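PDB 4PFZ: 5-carboxymethyl-2-hydroxymuconate delta-isomerase from Mycobacterium smegmatis, which probably acts as a metal-binding enzyme of the fumarylacetoacetate hydrolase family, with isomerase or acetylpyruvate hydrolase activity. Local coordinates for residues 127-130 against 131-135; 194-197 against 198-201; 208-211 against 212-216. One frame throughout, in Å; residues are numbered along the deposited sequence.

Contact 1: residues 127-130 against 131-135; sequences AARA and AEFIL
E132 N and F133 N each donate to a carbonyl three residues back, E132 N to R129 O at 3.0 Å and F133 N to A130 O at 3.0 Å, so the chain winds in tight successive turns before it straightens into a strand. One water links two further backbone atoms of the winding: it donates to A128 O at 2.8 Å and accepts from A131 N at 2.9 Å. The same three-residue spacing brings two opposite charges together. R129 grips E132 side-on, with NE at 3.2 Å and NH2 at 3.3 Å from the single oxygen OE1. Both nitrogens point at it nearly within the guanidinium plane, yet they reach it from above one face of the carboxylate, the two planes being turned 44° apart. A bend in the arginine chain at chi3 (41°) turns the guanidinium toward the E132 carboxylate. NH2 then also comes to the edge of the F133 ring, 3.5 Å from CZ, an approach that is not a cation-pi stack. Elsewhere on the turn, A130 CB comes within 4.4 Å of I134 CD1. A130 and I134 both pack on V207 of helix 203-213, while F133 rests on R120, C122 and V125, and its backbone pairs with G119 where strand 134-145 starts to run antiparallel to strand 108-118.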
ATOM      1  N   ALA B 127      -4.618   4.218 -22.174  1.00 30.88           N
ATOM      2  CA  ALA B 127      -3.487   3.325 -22.403  1.00 30.46           C
ATOM      3  C   ALA B 127      -2.487   3.920 -23.389  1.00 35.28           C
ATOM      4  O   ALA B 127      -1.275   3.789 -23.207  1.00 35.26           O
ATOM      5  CB  ALA B 127      -3.974   1.965 -22.905  1.00 31.25           C
ATOM      6  N   ALA B 128      -3.003   4.596 -24.414  1.00 39.95           N
ATOM      7  CA  ALA B 128      -2.162   5.165 -25.463  1.00 41.91           C
ATOM      8  C   ALA B 128      -1.244   6.279 -24.963  1.00 34.63           C
ATOM      9  O   ALA B 128      -0.226   6.554 -25.588  1.00 35.47           O
ATOM     10  CB  ALA B 128      -3.031   5.683 -26.615  1.00 40.37           C
ATOM     11  N   ARG B 129      -1.591   6.915 -23.847  1.00 33.20           N
ATOM     12  CA  ARG B 129      -0.796   8.033 -23.332  1.00 34.52           C
ATOM     13  C   ARG B 129       0.064   7.652 -22.115  1.00 32.30           C
ATOM     14  O   ARG B 129       0.627   8.516 -21.444  1.00 29.73           O
ATOM     15  CB  ARG B 129      -1.706   9.202 -22.955  1.00 36.13           C
ATOM     16  CG  ARG B 129      -2.423   9.858 -24.136  1.00 38.71           C
ATOM     17  CD  ARG B 129      -3.293  11.022 -23.659  1.00 45.45           C
ATOM     18  NE  ARG B 129      -2.606  11.810 -22.639  1.00 49.68           N
ATOM     19  CZ  ARG B 129      -3.213  12.517 -21.686  1.00 52.11           C
ATOM     20  NH1 ARG B 129      -4.537  12.553 -21.600  1.00 56.82           N
ATOM     21  NH2 ARG B 129      -2.488  13.195 -20.812  1.00 50.22           N
ATOM     22  N   ALA B 130       0.161   6.361 -21.836  1.00 31.64           N
ATOM     23  CA  ALA B 130       0.804   5.907 -20.600  1.00 28.91           C
ATOM     24  C   ALA B 130       2.259   6.385 -20.486  1.00 31.74           C
ATOM     25  O   ALA B 130       2.711   6.746 -19.403  1.00 25.71           O
ATOM     26  CB  ALA B 130       0.734   4.401 -20.501  1.00 26.53           C
ATOM     27  N   ALA B 131       2.988   6.408 -21.603  1.00 28.81           N
ATOM     28  CA  ALA B 131       4.395   6.799 -21.576  1.00 28.67           C
ATOM     29  C   ALA B 131       4.594   8.242 -21.100  1.00 30.01           C
ATOM     30  O   ALA B 131       5.650   8.582 -20.570  1.00 29.34           O
ATOM     31  CB  ALA B 131       5.021   6.608 -22.957  1.00 30.58           C
ATOM     32  N   GLU B 132       3.579   9.086 -21.297  1.00 30.83           N
ATOM     33  CA  GLU B 132       3.611  10.469 -20.824  1.00 33.10           C
ATOM     34  C   GLU B 132       3.790  10.558 -19.305  1.00 27.86           C
ATOM     35  O   GLU B 132       4.318  11.542 -18.789  1.00 33.74           O
ATOM     36  CB  GLU B 132       2.328  11.206 -21.239  1.00 34.81           C
ATOM     37  CG  GLU B 132       2.078  11.205 -22.749  1.00 47.11           C
ATOM     38  CD  GLU B 132       0.918  12.099 -23.165  1.00 52.74           C
ATOM     39  OE1 GLU B 132       0.399  12.848 -22.306  1.00 59.36           O
ATOM     40  OE2 GLU B 132       0.524  12.045 -24.351  1.00 43.90           O
ATOM     41  N   PHE B 133       3.370   9.520 -18.590  1.00 26.20           N
ATOM     42  CA  PHE B 133       3.377   9.560 -17.131  1.00 24.41           C
ATOM     43  C   PHE B 133       4.367   8.580 -16.525  1.00 25.72           C
ATOM     44  O   PHE B 133       4.396   8.396 -15.304  1.00 26.63           O
ATOM     45  CB  PHE B 133       1.976   9.286 -16.585  1.00 28.59           C
ATOM     46  CG  PHE B 133       0.964  10.291 -17.043  1.00 35.64           C
ATOM     47  CD1 PHE B 133       0.305  10.124 -18.252  1.00 26.32           C
ATOM     48  CD2 PHE B 133       0.710  11.425 -16.291  1.00 37.05           C
ATOM     49  CE1 PHE B 133      -0.621  11.068 -18.692  1.00 31.03           C
ATOM     50  CE2 PHE B 133      -0.209  12.371 -16.722  1.00 35.45           C
ATOM     51  CZ  PHE B 133      -0.871  12.192 -17.920  1.00 32.55           C
ATOM     52  N   ILE B 134       5.189   7.973 -17.374  1.00 23.89           N
ATOM     53  CA  ILE B 134       6.143   6.975 -16.912  1.00 25.59           C
ATOM     54  C   ILE B 134       7.554   7.537 -16.905  1.00 25.71           C
ATOM     55  O   ILE B 134       8.044   8.002 -17.931  1.00 25.88           O
ATOM     56  CB  ILE B 134       6.115   5.708 -17.798  1.00 28.52           C
ATOM     57  CG1 ILE B 134       4.802   4.951 -17.612  1.00 25.64           C
ATOM     58  CG2 ILE B 134       7.297   4.804 -17.479  1.00 22.84           C
ATOM     59  CD1 ILE B 134       4.644   3.787 -18.584  1.00 27.74           C
ATOM     60  N   LEU B 135       8.209   7.485 -15.751  1.00 29.86           N
ATOM     61  CA  LEU B 135       9.578   7.968 -15.638  1.00 23.08           C
ATOM     62  C   LEU B 135      10.551   7.044 -16.365  1.00 23.69           C
ATOM     63  O   LEU B 135      11.418   7.487 -17.127  1.00 25.14           O
ATOM     64  CB  LEU B 135       9.992   8.100 -14.169  1.00 25.20           C
ATOM     65  CG  LEU B 135      11.492   8.380 -13.992  1.00 27.11           C
ATOM     66  CD1 LEU B 135      11.836   9.783 -14.487  1.00 30.15           C
ATOM     67  CD2 LEU B 135      11.930   8.193 -12.552  1.00 29.57           C
TER
HETATM   68  O   HOH W   1       2.093   5.713 -24.307  1.00 32.44           O

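Contact 2: residues 194-197 against 198-201; sequences SRTS and LLLH
The flat groups that meet here are peptide planes: L198 N lies above the carbonyl plane of R195, 43° out of it, and L199 N stands over the carbonyl plane of T196 much the more steeply, 73° out. This is one turn of 3-10 helix, a compact way for the chain to leave strand 189-195, an outermost strand of its five-stranded sheet within this subunit, and head toward helix 203-213. L198 N donates to R195 O at 3.0 Å and L199 N to T196 O at 3.2 Å, both bonds fairly straight at hydrogen. The leucines then fold back on the carbonyls that their own nitrogens hold. L199, with CG opposite its carbonyl carbon and beside its N (chi1 -72°), brings CG to 3.3 Å from T196 O; L198 takes a similar torsion, and its CB lies 3.5 Å from R195 O. Polar ends at the start of the turn are bound elsewhere. D179 OD1 takes both the salt bridge from R195 NE and a hydrogen bond with S197 OG, while T196 OG1 bonds to P177 O and V180 N, tying the turn to the approach to strand 181-186. Side-chain contact across the turn is slight. On one flank S194 OG touches the L198 methyl CD1 at 3.6 Å; on another, T196 CB meets L199 CD1 at 3.9 Å.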
ATOM      1  N   SER B 194      11.276 -15.230 -20.649  1.00 34.90           N
ATOM      2  CA  SER B 194      10.229 -14.837 -21.583  1.00 37.52           C
ATOM      3  C   SER B 194      10.574 -13.487 -22.190  1.00 37.99           C
ATOM      4  O   SER B 194      11.625 -12.913 -21.896  1.00 34.25           O
ATOM      5  CB  SER B 194       8.871 -14.781 -20.879  1.00 33.55           C
ATOM      6  OG  SER B 194       7.811 -14.569 -21.795  1.00 40.77           O
ATOM      7  N   ARG B 195       9.691 -12.977 -23.035  1.00 37.45           N
ATOM      8  CA  ARG B 195       9.863 -11.632 -23.556  1.00 31.92           C
ATOM      9  C   ARG B 195       8.619 -10.828 -23.261  1.00 31.05           C
ATOM     10  O   ARG B 195       7.522 -11.377 -23.197  1.00 31.28           O
ATOM     11  CB  ARG B 195      10.134 -11.647 -25.059  1.00 33.97           C
ATOM     12  CG  ARG B 195      11.215 -12.611 -25.500  1.00 35.21           C
ATOM     13  CD  ARG B 195      11.543 -12.381 -26.956  1.00 41.43           C
ATOM     14  NE  ARG B 195      12.010 -11.019 -27.181  1.00 40.64           N
ATOM     15  CZ  ARG B 195      13.276 -10.633 -27.051  1.00 42.07           C
ATOM     16  NH1 ARG B 195      14.205 -11.514 -26.698  1.00 44.48           N
ATOM     17  NH2 ARG B 195      13.613  -9.368 -27.271  1.00 38.36           N
ATOM     18  N   THR B 196       8.779  -9.524 -23.099  1.00 30.22           N
ATOM     19  CA  THR B 196       7.634  -8.680 -22.778  1.00 33.76           C
ATOM     20  C   THR B 196       6.677  -8.556 -23.956  1.00 31.01           C
ATOM     21  O   THR B 196       5.606  -7.971 -23.834  1.00 33.85           O
ATOM     22  CB  THR B 196       8.074  -7.280 -22.351  1.00 28.37           C
ATOM     23  OG1 THR B 196       8.903  -6.716 -23.376  1.00 29.62           O
ATOM     24  CG2 THR B 196       8.850  -7.357 -21.061  1.00 26.83           C
ATOM     25  N   SER B 197       7.052  -9.116 -25.101  1.00 32.84           N
ATOM     26  CA  SER B 197       6.132  -9.113 -26.238  1.00 34.63           C
ATOM     27  C   SER B 197       4.964 -10.059 -25.964  1.00 34.85           C
ATOM     28  O   SER B 197       3.969 -10.051 -26.689  1.00 36.71           O
ATOM     29  CB  SER B 197       6.856  -9.504 -27.528  1.00 38.49           C
ATOM     30  OG  SER B 197       7.682 -10.628 -27.304  1.00 39.72           O
ATOM     31  N   LEU B 198       5.091 -10.862 -24.904  1.00 33.67           N
ATOM     32  CA  LEU B 198       4.090 -11.867 -24.560  1.00 38.18           C
ATOM     33  C   LEU B 198       3.210 -11.419 -23.403  1.00 32.32           C
ATOM     34  O   LEU B 198       2.387 -12.192 -22.906  1.00 37.83           O
ATOM     35  CB  LEU B 198       4.758 -13.197 -24.206  1.00 39.68           C
ATOM     36  CG  LEU B 198       5.632 -13.851 -25.273  1.00 42.99           C
ATOM     37  CD1 LEU B 198       6.056 -15.255 -24.838  1.00 44.00           C
ATOM     38  CD2 LEU B 198       4.891 -13.891 -26.595  1.00 45.01           C
ATOM     39  N   LEU B 199       3.391 -10.176 -22.969  1.00 34.52           N
ATOM     40  CA  LEU B 199       2.505  -9.589 -21.969  1.00 36.77           C
ATOM     41  C   LEU B 199       1.058  -9.649 -22.437  1.00 38.41           C
ATOM     42  O   LEU B 199       0.735  -9.209 -23.536  1.00 32.12           O
ATOM     43  CB  LEU B 199       2.892  -8.143 -21.667  1.00 28.34           C
ATOM     44  CG  LEU B 199       4.181  -7.980 -20.867  1.00 26.97           C
ATOM     45  CD1 LEU B 199       4.561  -6.517 -20.811  1.00 32.17           C
ATOM     46  CD2 LEU B 199       4.036  -8.560 -19.450  1.00 25.52           C
ATOM     47  N   LEU B 200       0.191 -10.209 -21.600  1.00 37.66           N
ATOM     48  CA  LEU B 200      -1.234 -10.257 -21.901  1.00 42.03           C
ATOM     49  C   LEU B 200      -1.830  -8.849 -21.865  1.00 38.63           C
ATOM     50  O   LEU B 200      -2.554  -8.443 -22.766  1.00 36.10           O
ATOM     51  CB  LEU B 200      -1.959 -11.175 -20.917  1.00 43.30           C
ATOM     52  CG  LEU B 200      -1.666 -12.674 -21.034  1.00 45.49           C
ATOM     53  CD1 LEU B 200      -2.353 -13.444 -19.906  1.00 46.14           C
ATOM     54  CD2 LEU B 200      -2.109 -13.204 -22.388  1.00 46.07           C
ATOM     55  N   HIS B 201      -1.532  -8.115 -20.802  1.00 31.41           N
ATOM     56  CA  HIS B 201      -1.880  -6.705 -20.727  1.00 35.19           C
ATOM     57  C   HIS B 201      -0.593  -5.907 -20.803  1.00 29.75           C
ATOM     58  O   HIS B 201       0.260  -6.013 -19.917  1.00 29.48           O
ATOM     59  CB  HIS B 201      -2.652  -6.400 -19.434  1.00 39.24           C
ATOM     60  CG  HIS B 201      -3.856  -7.267 -19.244  1.00 41.73           C
ATOM     61  ND1 HIS B 201      -3.852  -8.379 -18.430  1.00 43.98           N
ATOM     62  CD2 HIS B 201      -5.091  -7.211 -19.799  1.00 41.02           C
ATOM     63  CE1 HIS B 201      -5.039  -8.958 -18.475  1.00 48.29           C
ATOM     64  NE2 HIS B 201      -5.808  -8.271 -19.299  1.00 47.10           N
TER

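Contact 3: residues 208-211 against 212-216; sequences EWTS and AVMTL
T210 O receives two backbone nitrogens where helix 203-213 comes to its end. M214 N approaches nearly along the C=O axis at 3.0 Å, a well-formed bond (161° at hydrogen), whereas V213 N, at 3.1 Å, makes a weak one. The bond from A212 N to E208 O is weak as well, so the last turn is held chiefly by M214. The tight part lies on the buried side. L216 returns toward the helix once the chain has left it, and its branches straddle two neighbours: CD2 meets T210 CG2 at 3.8 Å, the side chains crossing at about a right angle, and CD1 reaches S211 CB at 4.0 Å. Nearby, S211 CA makes a CH...O contact of 3.4 Å to M214 O. T210 and L216 also pack on I61 of strand 60-63, while T210 OG1 and S211 OG bond back to L206 O and V207 O. On the solvent side the contact is sparser: A212 is exposed, its CB lying against backbone, 3.4 Å from E208 O. V213 is buried instead at the subunit interface; its CG2 sits 3.3 Å from W209 O, and it packs with W209 on R157 of the second subunit. The polar demand of T210 O, a carbonyl of a buried residue near the helix end, is thus met by one good bond and one weak one, with apolar methyls closing the turn beside it.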
ATOM      1  N   GLU B 208      -3.344   2.239 -17.651  1.00 24.69           N
ATOM      2  CA  GLU B 208      -4.747   2.618 -17.819  1.00 26.37           C
ATOM      3  C   GLU B 208      -5.654   1.969 -16.761  1.00 23.51           C
ATOM      4  O   GLU B 208      -6.472   2.642 -16.141  1.00 29.15           O
ATOM      5  CB  GLU B 208      -5.226   2.244 -19.214  1.00 33.04           C
ATOM      6  CG  GLU B 208      -6.690   2.555 -19.465  1.00 34.18           C
ATOM      7  CD  GLU B 208      -7.141   2.050 -20.816  1.00 40.06           C
ATOM      8  OE1 GLU B 208      -7.196   2.870 -21.759  1.00 35.05           O
ATOM      9  OE2 GLU B 208      -7.423   0.836 -20.936  1.00 39.83           O
ATOM     10  N   TRP B 209      -5.511   0.662 -16.570  1.00 24.76           N
ATOM     11  CA  TRP B 209      -6.332  -0.067 -15.605  1.00 28.92           C
ATOM     12  C   TRP B 209      -6.098   0.438 -14.189  1.00 27.60           C
ATOM     13  O   TRP B 209      -7.045   0.638 -13.424  1.00 26.83           O
ATOM     14  CB  TRP B 209      -6.039  -1.569 -15.676  1.00 26.77           C
ATOM     15  CG  TRP B 209      -6.932  -2.410 -14.799  1.00 28.82           C
ATOM     16  CD1 TRP B 209      -6.636  -2.915 -13.561  1.00 27.25           C
ATOM     17  CD2 TRP B 209      -8.266  -2.839 -15.097  1.00 28.50           C
ATOM     18  NE1 TRP B 209      -7.704  -3.637 -13.078  1.00 28.19           N
ATOM     19  CE2 TRP B 209      -8.713  -3.608 -14.005  1.00 28.98           C
ATOM     20  CE3 TRP B 209      -9.121  -2.654 -16.186  1.00 29.03           C
ATOM     21  CZ2 TRP B 209      -9.990  -4.180 -13.965  1.00 33.04           C
ATOM     22  CZ3 TRP B 209     -10.385  -3.226 -16.145  1.00 32.59           C
ATOM     23  CH2 TRP B 209     -10.805  -3.978 -15.042  1.00 35.97           C
ATOM     24  N   THR B 210      -4.832   0.664 -13.852  1.00 23.40           N
ATOM     25  CA  THR B 210      -4.461   1.015 -12.492  1.00 30.67           C
ATOM     26  C   THR B 210      -4.815   2.454 -12.152  1.00 18.01           C
ATOM     27  O   THR B 210      -5.338   2.724 -11.070  1.00 21.55           O
ATOM     28  CB  THR B 210      -2.962   0.795 -12.243  1.00 23.17           C
ATOM     29  OG1 THR B 210      -2.639  -0.568 -12.549  1.00 23.56           O
ATOM     30  CG2 THR B 210      -2.614   1.078 -10.763  1.00 16.99           C
ATOM     31  N   SER B 211      -4.561   3.370 -13.074  1.00 18.93           N
ATOM     32  CA  SER B 211      -4.890   4.772 -12.827  1.00 19.04           C
ATOM     33  C   SER B 211      -6.390   5.065 -12.943  1.00 21.53           C
ATOM     34  O   SER B 211      -6.827   6.148 -12.559  1.00 22.58           O
ATOM     35  CB  SER B 211      -4.113   5.684 -13.777  1.00 27.10           C
ATOM     36  OG  SER B 211      -4.479   5.456 -15.124  1.00 31.43           O
ATOM     37  N   ALA B 212      -7.173   4.121 -13.474  1.00 22.27           N
ATOM     38  CA  ALA B 212      -8.632   4.268 -13.451  1.00 27.57           C
ATOM     39  C   ALA B 212      -9.156   3.981 -12.044  1.00 32.50           C
ATOM     40  O   ALA B 212     -10.173   4.522 -11.623  1.00 27.99           O
ATOM     41  CB  ALA B 212      -9.304   3.338 -14.489  1.00 28.15           C
ATOM     42  N   VAL B 213      -8.439   3.124 -11.327  1.00 26.53           N
ATOM     43  CA  VAL B 213      -8.790   2.760  -9.964  1.00 24.08           C
ATOM     44  C   VAL B 213      -8.315   3.791  -8.932  1.00 22.53           C
ATOM     45  O   VAL B 213      -9.083   4.258  -8.075  1.00 21.78           O
ATOM     46  CB  VAL B 213      -8.190   1.383  -9.591  1.00 21.32           C
ATOM     47  CG1 VAL B 213      -8.506   1.035  -8.141  1.00 17.84           C
ATOM     48  CG2 VAL B 213      -8.687   0.285 -10.535  1.00 28.19           C
ATOM     49  N   MET B 214      -7.037   4.139  -9.010  1.00 19.38           N
ATOM     50  CA  MET B 214      -6.386   4.924  -7.965  1.00 15.24           C
ATOM     51  C   MET B 214      -5.425   5.965  -8.529  1.00 27.34           C
ATOM     52  O   MET B 214      -4.836   5.772  -9.589  1.00 21.37           O
ATOM     53  CB  MET B 214      -5.631   3.995  -7.008  1.00 20.41           C
ATOM     54  CG  MET B 214      -4.418   3.321  -7.649  1.00 21.94           C
ATOM     55  SD  MET B 214      -3.682   2.142  -6.499  1.00 21.84           S
ATOM     56  CE  MET B 214      -4.863   0.809  -6.562  1.00 27.26           C
ATOM     57  N   THR B 215      -5.271   7.067  -7.804  1.00 23.39           N
ATOM     58  CA  THR B 215      -4.308   8.092  -8.157  1.00 19.15           C
ATOM     59  C   THR B 215      -2.899   7.512  -8.055  1.00 22.37           C
ATOM     60  O   THR B 215      -2.541   6.923  -7.045  1.00 21.10           O
ATOM     61  CB  THR B 215      -4.446   9.349  -7.239  1.00 30.34           C
ATOM     62  OG1 THR B 215      -5.615  10.096  -7.608  1.00 21.03           O
ATOM     63  CG2 THR B 215      -3.233  10.254  -7.364  1.00 26.07           C
ATOM     64  N   LEU B 216      -2.120   7.656  -9.128  1.00 23.35           N
ATOM     65  CA  LEU B 216      -0.721   7.227  -9.113  1.00 24.91           C
ATOM     66  C   LEU B 216       0.206   8.419  -8.893  1.00 27.16           C
ATOM     67  O   LEU B 216       0.048   9.456  -9.516  1.00 31.91           O
ATOM     68  CB  LEU B 216      -0.359   6.503 -10.412  1.00 19.55           C
ATOM     69  CG  LEU B 216      -1.105   5.198 -10.687  1.00 21.62           C
ATOM     70  CD1 LEU B 216      -0.691   4.588 -12.036  1.00 24.47           C
ATOM     71  CD2 LEU B 216      -0.826   4.218  -9.581  1.00 25.55           C
TER

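All three contacts are local turns at the ends of secondary structure, and their chemistry differs with their place in the fold. Contacts 1 and 2 lie at the surface, where strands begin or end: contact 1 leads into strand 134-145, and contact 2 follows from strand 189-195. Contact 3 is buried, ends helix 203-213 and borders the second subunit. Only contact 1 spans its turn with a salt bridge; contact 2 sends its charge and hydroxyls to outside partners, and contact 3 adds methyl packing to its backbone bonds. Contacts 1 and 3 touch, A127 N lying 2.9 Å from E208 OE1, probably a hydrogen bond. Contact 2 stays apart, its nearest atoms about 9 Å from contact 1 and about 7 Å from contact 3.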